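Local coordinates for aminoacyl-tRNA synthetase-interacting multifunctional protein p43 (PDB 6IPA) that probably binds tRNA through its C-terminal EMAP II-like domain, as a Plasmodium vivax protein that interacts with aminoacyl-tRNA synthetases and is putatively linked to tRNA import, at residues A[86-89]-A[90-94]; A[120-124]-A[125-129]; A[134-137]-A[138-142]; A[158-161]-A[162-165]. All coordinates share one frame; numbering follows the deposited sequence.

The four contacts follow one another along the chain, each within a short continuous stretch. Contacts 1 and 2, with centres about 13 Å apart, touch directly: K88 NZ reaches E128 OE1 at 2.8 Å in a salt bridge, which ties the 86-94 loop to the 120-129 hairpin. Contact 3 stands apart, its nearest atoms about 10 Å from contact 1 and 11 Å from contact 2. Contact 4 precedes helix 165-169 and lies across the chain's centre from contacts 1 and 3, at centre distances of about 29 and 26 Å. Contacts 1 to 3 belong to the putative tRNA-binding region, although these distances alone assign none of them to an RNA-binding surface.

Contact 1. Residues A[86-89]-A[90-94]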
# COMPACT_ATOMS: atom_id res chain seq x y z
N LEU A 86 5.09 -7.87 14.62
CA LEU A 86 4.81 -9.18 15.26
C LEU A 86 4.49 -10.31 14.30
O LEU A 86 4.39 -11.46 14.73
CB LEU A 86 3.64 -9.08 16.25
CG LEU A 86 3.88 -8.33 17.57
CD1 LEU A 86 2.55 -8.21 18.31
CD2 LEU A 86 4.94 -8.99 18.45
N LYS A 87 4.29 -10.02 13.01
CA LYS A 87 3.98 -11.09 12.06
C LYS A 87 4.97 -11.24 10.93
O LYS A 87 4.83 -12.16 10.12
CB LYS A 87 2.55 -10.94 11.53
CG LYS A 87 1.50 -11.24 12.58
CD LYS A 87 0.09 -11.01 12.10
CE LYS A 87 -0.94 -11.65 13.02
NZ LYS A 87 -2.32 -11.48 12.49
N LYS A 88 5.99 -10.39 10.89
CA LYS A 88 6.95 -10.43 9.78
C LYS A 88 8.33 -10.06 10.23
O LYS A 88 8.48 -9.15 11.02
CB LYS A 88 6.54 -9.43 8.69
CG LYS A 88 5.34 -9.85 7.85
CD LYS A 88 5.71 -10.88 6.82
CE LYS A 88 4.63 -11.93 6.70
NZ LYS A 88 5.01 -12.82 5.58
N ASN A 89 9.35 -10.72 9.67
CA ASN A 89 10.76 -10.34 9.92
C ASN A 89 11.24 -9.22 8.96
O ASN A 89 10.64 -9.01 7.91
CB ASN A 89 11.67 -11.56 9.78
CG ASN A 89 11.20 -12.80 10.59
OD1 ASN A 89 11.06 -12.78 11.81
ND2 ASN A 89 11.00 -13.90 9.88
N SER A 90 12.33 -8.55 9.30
CA SER A 90 12.81 -7.42 8.48
C SER A 90 13.17 -7.79 7.05
O SER A 90 12.81 -7.09 6.10
CB SER A 90 14.06 -6.80 9.12
OG SER A 90 15.23 -7.56 8.82
N GLU A 91 13.91 -8.87 6.89
CA GLU A 91 14.31 -9.30 5.55
C GLU A 91 13.09 -9.70 4.68
O GLU A 91 13.23 -9.85 3.46
CB GLU A 91 15.37 -10.42 5.64
CG GLU A 91 14.84 -11.80 6.04
CD GLU A 91 14.64 -12.02 7.55
OE1 GLU A 91 15.40 -11.49 8.41
OE2 GLU A 91 13.72 -12.78 7.88
N ASP A 92 11.92 -9.84 5.30
CA ASP A 92 10.67 -10.11 4.57
C ASP A 92 10.13 -8.89 3.81
O ASP A 92 9.34 -9.03 2.88
CB ASP A 92 9.60 -10.54 5.55
CG ASP A 92 9.88 -11.87 6.11
OD1 ASP A 92 10.25 -12.74 5.29
OD2 ASP A 92 9.75 -12.04 7.34
N LEU A 93 10.56 -7.72 4.27
CA LEU A 93 10.16 -6.46 3.77
C LEU A 93 11.30 -5.75 3.02
O LEU A 93 11.04 -5.00 2.04
CB LEU A 93 9.75 -5.59 4.97
CG LEU A 93 8.66 -6.06 5.94
CD1 LEU A 93 8.44 -5.05 7.06
CD2 LEU A 93 7.36 -6.23 5.19
N LEU A 94 12.54 -5.97 3.47
CA LEU A 94 13.66 -5.20 2.98
C LEU A 94 13.80 -5.39 1.48
O LEU A 94 13.62 -6.47 0.95
CB LEU A 94 14.98 -5.58 3.71
CG LEU A 94 16.18 -4.66 3.44
CD1 LEU A 94 15.96 -3.27 4.03
CD2 LEU A 94 17.47 -5.21 3.98
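N89 and D92 are joined by two hydrogen bonds that run in opposite directions. The backbone N of N89 donates to OD2 of D92 at 2.7 Å, meeting the anti lone pair of that oxygen, although the angle of 135° at the hydrogen shows a clearly bent bond. In return, the backbone N of D92 donates to O of N89 at 3.0 Å, coming from above the carbonyl plane. The D92 carboxylate leans back toward the start of the turn because its CG lies beside its own backbone N (chi1 -70°), and its plane is turned only 31° from that of the N89 side-chain amide. Residues 90-92 have helical backbone angles, and O of S90 accepts from the backbone N atoms of both L93 and L94. The pattern is a single tight turn in the connection between strands 78-82 and 97-101, the place where an OB fold commonly carries its helix. Outside the two bonds, E91 runs beside the N89 side chain, its OE2 3.0 Å from CB of N89, and the two chains point the same way. K88 crosses D92 at about a right angle, with its CD 4.1 Å from CB of D92. The chain of K88 is bent and its NZ ends 5.1 Å from OD2 of D92, its salt bridge being made instead to E128. On the inner side, CG of L93 approaches O of N89 at 4.1 Å, while the buried L93 side chain also packs on V56 of strand 48-58, on L84 and on L129.

Contact 2. Residues A[120-124]-A[125-129]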
# COMPACT_ATOMS: atom_id res chain seq x y z
N CYS A 120 -1.47 -4.63 2.05
CA CYS A 120 -1.34 -6.08 2.32
C CYS A 120 -2.62 -6.86 2.20
O CYS A 120 -3.72 -6.34 2.37
CB CYS A 120 -0.89 -6.35 3.75
SG CYS A 120 0.57 -5.51 4.34
N GLY A 121 -2.44 -8.15 1.98
CA GLY A 121 -3.51 -9.11 2.03
C GLY A 121 -3.52 -9.76 3.40
O GLY A 121 -2.45 -9.96 4.02
N SER A 122 -4.73 -10.04 3.86
CA SER A 122 -4.94 -10.65 5.16
C SER A 122 -5.94 -11.78 5.05
O SER A 122 -7.03 -11.61 4.47
CB SER A 122 -5.45 -9.61 6.14
OG SER A 122 -4.37 -9.05 6.85
N PHE A 123 -5.58 -12.94 5.59
CA PHE A 123 -6.53 -14.06 5.70
C PHE A 123 -6.22 -14.86 6.95
O PHE A 123 -5.06 -15.20 7.19
CB PHE A 123 -6.48 -14.98 4.46
CG PHE A 123 -7.50 -16.10 4.48
CD1 PHE A 123 -8.84 -15.86 4.14
CD2 PHE A 123 -7.12 -17.41 4.81
CE1 PHE A 123 -9.76 -16.89 4.14
CE2 PHE A 123 -8.05 -18.44 4.82
CZ PHE A 123 -9.37 -18.19 4.49
N GLY A 124 -7.26 -15.15 7.74
CA GLY A 124 -7.11 -15.81 9.02
C GLY A 124 -6.10 -15.03 9.84
O GLY A 124 -6.32 -13.87 10.14
N GLU A 125 -4.98 -15.64 10.16
CA GLU A 125 -3.95 -14.98 10.97
C GLU A 125 -2.76 -14.53 10.12
O GLU A 125 -1.91 -13.78 10.60
CB GLU A 125 -3.55 -15.92 12.12
CG GLU A 125 -4.78 -16.49 12.84
CD GLU A 125 -4.48 -17.61 13.82
OE1 GLU A 125 -3.39 -18.25 13.73
OE2 GLU A 125 -5.36 -17.88 14.69
N GLN A 126 -2.72 -14.94 8.85
CA GLN A 126 -1.64 -14.56 7.91
C GLN A 126 -1.83 -13.15 7.37
O GLN A 126 -2.97 -12.72 7.08
CB GLN A 126 -1.60 -15.50 6.70
CG GLN A 126 -1.31 -16.97 6.99
CD GLN A 126 -1.55 -17.85 5.77
OE1 GLN A 126 -0.68 -18.04 4.94
NE2 GLN A 126 -2.76 -18.40 5.67
N ILE A 127 -0.72 -12.43 7.20
CA ILE A 127 -0.76 -11.18 6.43
C ILE A 127 0.43 -11.16 5.48
O ILE A 127 1.53 -11.43 5.92
CB ILE A 127 -0.83 -9.93 7.34
CG1 ILE A 127 -1.01 -8.62 6.53
CG2 ILE A 127 0.39 -9.84 8.25
CD1 ILE A 127 -1.03 -7.36 7.39
N GLU A 128 0.21 -10.91 4.20
CA GLU A 128 1.32 -10.81 3.24
C GLU A 128 1.24 -9.49 2.48
O GLU A 128 0.16 -8.89 2.37
CB GLU A 128 1.30 -11.96 2.22
CG GLU A 128 1.30 -13.37 2.79
CD GLU A 128 2.60 -13.76 3.53
OE1 GLU A 128 3.71 -13.27 3.16
OE2 GLU A 128 2.51 -14.57 4.48
N LEU A 129 2.37 -9.04 1.96
CA LEU A 129 2.40 -7.84 1.15
C LEU A 129 1.76 -8.11 -0.20
O LEU A 129 1.83 -9.22 -0.72
CB LEU A 129 3.85 -7.46 0.85
CG LEU A 129 4.80 -7.08 1.91
CD1 LEU A 129 6.14 -6.95 1.23
CD2 LEU A 129 4.44 -5.77 2.50
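C120 begins the strand with its CB 3.6 Å from CG1 of I127, and its SG lies near CD1 of the same residue, making a small apolar patch. I127 presents CG1 here because that carbon stands anti to the backbone N (chi1 -175°); with chi2 also extended, CD1 reaches toward the cysteine, 3.8 Å from CB of C120. At G121 the backbone pairs with E128 in both directions: N of G121 donates to O of E128 at 2.7 Å, and N of E128 donates to O of G121 at 2.8 Å. A CA-H...O contact of 3.2 Å from CA of I127 to O of G121 adds to this pairing. S122 faces I127 in a non-hydrogen-bonded pair, its OG set alongside the isoleucine at 3.4 Å from CG1. Beyond the hairpin, the backbone of S122 bonds to T202, so strand 201-203 continues the sheet. F123 forms the next hydrogen-bonded pair: its N donates to O of Q126 at 3.0 Å, while its O receives N of Q126 at 2.9 Å. The aromatic side chain of F123 and the side chain of Q126 lie on the face of the sheet that E128 also occupies, whereas S122 and I127 share the other. G124 then takes a positive phi of 53°, which favours glycine, and E125 completes the reversal. With axes at 162°, strands 120-123 and 126-129 make a two-residue beta hairpin closed by a type II' turn, the glycine occupying its second position.

Contact 3. Residues A[134-137]-A[138-142]; sequences DGVN and VGERI
N137 and E140 meet through a backbone-to-carboxylate bond and a shared water. The backbone N of N137 donates to OE1 of E140 at 3.1 Å in a nearly straight bond, 169° at the hydrogen. The donor meets OE1 on the anti side and stands 21° out of the carboxylate plane. E140 can curl back in this way because CG sits in the crowded position between its backbone N and carbonyl carbon (chi1 80°), after which the chain runs extended. OE1 has further partners: the water lies 2.7 Å from it and donates to it, and the hydroxyl of S190 also bonds there. The same water donates to OD1 of N137 at 2.5 Å, so it bridges the side-chain amide oxygen of N137 and the carboxylate of E140. Three hydrogen bonds, from N of N137, the water and S190, thus meet at OE1, an arrangement that would probably stabilise a negative charge on E140. V136 crosses the glutamate at about a right angle, its CB 3.6 Å from OE1 of E140, and its side chain also reaches Y97 and S189. The side chain of V138 points away from N137 and packs against Y52 of strand 48-58. G139 follows with backbone angles that call for glycine, and its backbone bonds to V50. Closure of the turn by N of E140 on O of N137, at 3.2 Å, is less sure because the place of that oxygen is doubtful. The backbone course from N137 to E140 is that of a type II beta turn with glycine third, set in the loop between strands 126-129 and 143-144 and braced by its own final glutamate.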
# COMPACT_ATOMS: atom_id res chain seq x y z
N ASP A 134 7.98 -8.11 -11.21
CA ASP A 134 9.25 -7.41 -11.21
C ASP A 134 9.28 -6.56 -12.45
O ASP A 134 8.49 -6.81 -13.36
CB ASP A 134 10.42 -8.41 -11.15
CG ASP A 134 10.46 -9.19 -9.83
OD1 ASP A 134 10.49 -8.55 -8.76
OD2 ASP A 134 10.48 -10.45 -9.90
N GLY A 135 10.12 -5.53 -12.47
CA GLY A 135 10.28 -4.63 -13.64
C GLY A 135 9.54 -3.30 -13.54
O GLY A 135 9.71 -2.41 -14.36
N VAL A 136 8.72 -3.18 -12.52
CA VAL A 136 7.98 -1.98 -12.26
C VAL A 136 8.91 -0.84 -11.83
O VAL A 136 10.02 -1.08 -11.44
CB VAL A 136 6.95 -2.28 -11.18
CG1 VAL A 136 5.92 -3.28 -11.74
CG2 VAL A 136 7.65 -2.84 -9.92
N ASN A 137 8.47 0.40 -11.98
CA ASN A 137 9.28 1.55 -11.63
C ASN A 137 8.71 2.17 -10.40
O ASN A 137 7.52 2.16 -10.21
CB ASN A 137 9.22 2.60 -12.73
CG ASN A 137 9.83 2.12 -14.01
OD1 ASN A 137 9.24 2.27 -15.10
ND2 ASN A 137 11.02 1.55 -13.90
N VAL A 138 9.58 2.72 -9.58
CA VAL A 138 9.18 3.45 -8.43
C VAL A 138 8.37 4.58 -9.00
O VAL A 138 8.79 5.20 -9.96
CB VAL A 138 10.40 4.04 -7.62
CG1 VAL A 138 11.09 2.94 -6.81
CG2 VAL A 138 11.42 4.77 -8.50
N GLY A 139 7.22 4.83 -8.42
CA GLY A 139 6.45 5.98 -8.81
C GLY A 139 5.29 5.62 -9.73
O GLY A 139 4.41 6.39 -9.83
N GLU A 140 5.25 4.46 -10.39
CA GLU A 140 4.09 4.23 -11.26
C GLU A 140 2.76 3.96 -10.54
O GLU A 140 2.65 3.19 -9.55
CB GLU A 140 4.36 3.14 -12.26
CG GLU A 140 4.21 1.76 -11.70
CD GLU A 140 4.42 0.69 -12.72
OE1 GLU A 140 5.59 0.46 -13.10
OE2 GLU A 140 3.38 0.12 -13.14
N ARG A 141 1.71 4.59 -11.06
CA ARG A 141 0.38 4.55 -10.45
C ARG A 141 -0.23 3.20 -10.84
O ARG A 141 -0.17 2.82 -12.00
CB ARG A 141 -0.46 5.77 -10.93
CG ARG A 141 -1.56 6.19 -9.98
CD ARG A 141 -2.72 6.88 -10.67
NE ARG A 141 -3.96 6.70 -9.91
CZ ARG A 141 -5.10 7.34 -10.16
NH1 ARG A 141 -5.17 8.21 -11.18
NH2 ARG A 141 -6.17 7.11 -9.38
N ILE A 142 -0.73 2.46 -9.84
CA ILE A 142 -1.37 1.17 -10.04
C ILE A 142 -2.88 1.43 -10.17
O ILE A 142 -3.50 2.08 -9.30
CB ILE A 142 -1.14 0.26 -8.83
CG1 ILE A 142 0.38 0.05 -8.54
CG2 ILE A 142 -1.92 -1.03 -8.95
CD1 ILE A 142 1.20 -0.45 -9.72
O HOH W 1 6.75 2.23 -14.81

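Contact 4. Residues A[158-161]-A[162-165]; sequences SFDK and EKNP
K163 lays its aliphatic chain against the carboxylate of D160, with OD2 of D160 3.3 Å from CG of K163 and the later carbons CD and CE also alongside it. The two side chains cross obliquely. The lysine NZ ends 4.7 Å from OD2 of D160, so the overlap is a packing contact without a salt bridge. O of D160 accepts twice, from opposite faces of its carbonyl plane: N of K163 at 2.8 Å and OG of S158 at 3.2 Å. S158 is in place to do this because its OG stands anti to its backbone N (chi1 171°), while the backbone itself sets CB of S158 3.4 Å from O of K163. One residue on, N of N164 donates to O of K161 at 3.0 Å, and CB of N164 rests on the same carbonyl. OD1 of N164 bonds to the backbone N of F166, while O of E162 bonds to NE2 of H168. Two successive i to i+3 backbone bonds make a short 3-10 turn, and N164 at its end is the N-cap of helix 165-169.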
# COMPACT_ATOMS: atom_id res chain seq x y z
N SER A 158 -8.52 12.97 3.44
CA SER A 158 -8.93 13.51 4.75
C SER A 158 -8.19 12.88 5.95
O SER A 158 -7.64 11.80 5.83
CB SER A 158 -10.47 13.31 4.88
OG SER A 158 -11.01 13.59 6.16
N PHE A 159 -8.18 13.57 7.09
CA PHE A 159 -7.70 12.98 8.33
C PHE A 159 -8.83 12.18 9.00
O PHE A 159 -8.59 11.20 9.70
CB PHE A 159 -7.23 14.06 9.31
CG PHE A 159 -5.83 14.56 9.07
CD1 PHE A 159 -4.76 13.69 9.03
CD2 PHE A 159 -5.58 15.92 8.97
CE1 PHE A 159 -3.47 14.16 8.83
CE2 PHE A 159 -4.29 16.41 8.78
CZ PHE A 159 -3.23 15.52 8.70
N ASP A 160 -10.06 12.65 8.83
CA ASP A 160 -11.25 11.96 9.32
C ASP A 160 -11.49 10.68 8.52
O ASP A 160 -11.84 10.75 7.33
CB ASP A 160 -12.49 12.88 9.19
CG ASP A 160 -13.73 12.32 9.91
OD1 ASP A 160 -13.57 11.46 10.81
OD2 ASP A 160 -14.87 12.75 9.58
N LYS A 161 -11.34 9.53 9.16
CA LYS A 161 -11.51 8.23 8.52
C LYS A 161 -12.80 8.21 7.72
O LYS A 161 -12.82 7.80 6.56
CB LYS A 161 -11.65 7.12 9.55
CG LYS A 161 -10.49 6.88 10.50
CD LYS A 161 -10.80 5.69 11.44
CE LYS A 161 -12.13 5.89 12.18
NZ LYS A 161 -12.51 4.85 13.17
N GLU A 162 -13.87 8.65 8.37
CA GLU A 162 -15.21 8.65 7.79
C GLU A 162 -15.35 9.47 6.51
O GLU A 162 -16.26 9.23 5.73
CB GLU A 162 -16.25 9.14 8.83
CG GLU A 162 -16.46 8.18 10.00
CD GLU A 162 -17.38 8.75 11.06
OE1 GLU A 162 -18.49 9.24 10.74
OE2 GLU A 162 -17.00 8.71 12.25
N LYS A 163 -14.46 10.44 6.30
CA LYS A 163 -14.49 11.27 5.10
C LYS A 163 -13.34 10.95 4.14
O LYS A 163 -13.02 11.76 3.27
CB LYS A 163 -14.44 12.73 5.49
CG LYS A 163 -15.58 13.08 6.41
CD LYS A 163 -15.95 14.56 6.38
CE LYS A 163 -17.14 14.82 7.30
NZ LYS A 163 -17.26 16.27 7.63
N ASN A 164 -12.75 9.76 4.30
CA ASN A 164 -11.61 9.32 3.52
C ASN A 164 -12.09 8.18 2.64
O ASN A 164 -12.43 7.10 3.14
CB ASN A 164 -10.49 8.85 4.46
CG ASN A 164 -9.24 8.37 3.71
OD1 ASN A 164 -9.31 7.89 2.57
ND2 ASN A 164 -8.09 8.51 4.35
N PRO A 165 -12.12 8.40 1.31
CA PRO A 165 -12.52 7.37 0.39
C PRO A 165 -11.98 6.00 0.73
O PRO A 165 -12.75 5.02 0.69
CB PRO A 165 -11.91 7.86 -0.91
CG PRO A 165 -12.11 9.33 -0.83
CD PRO A 165 -11.87 9.67 0.62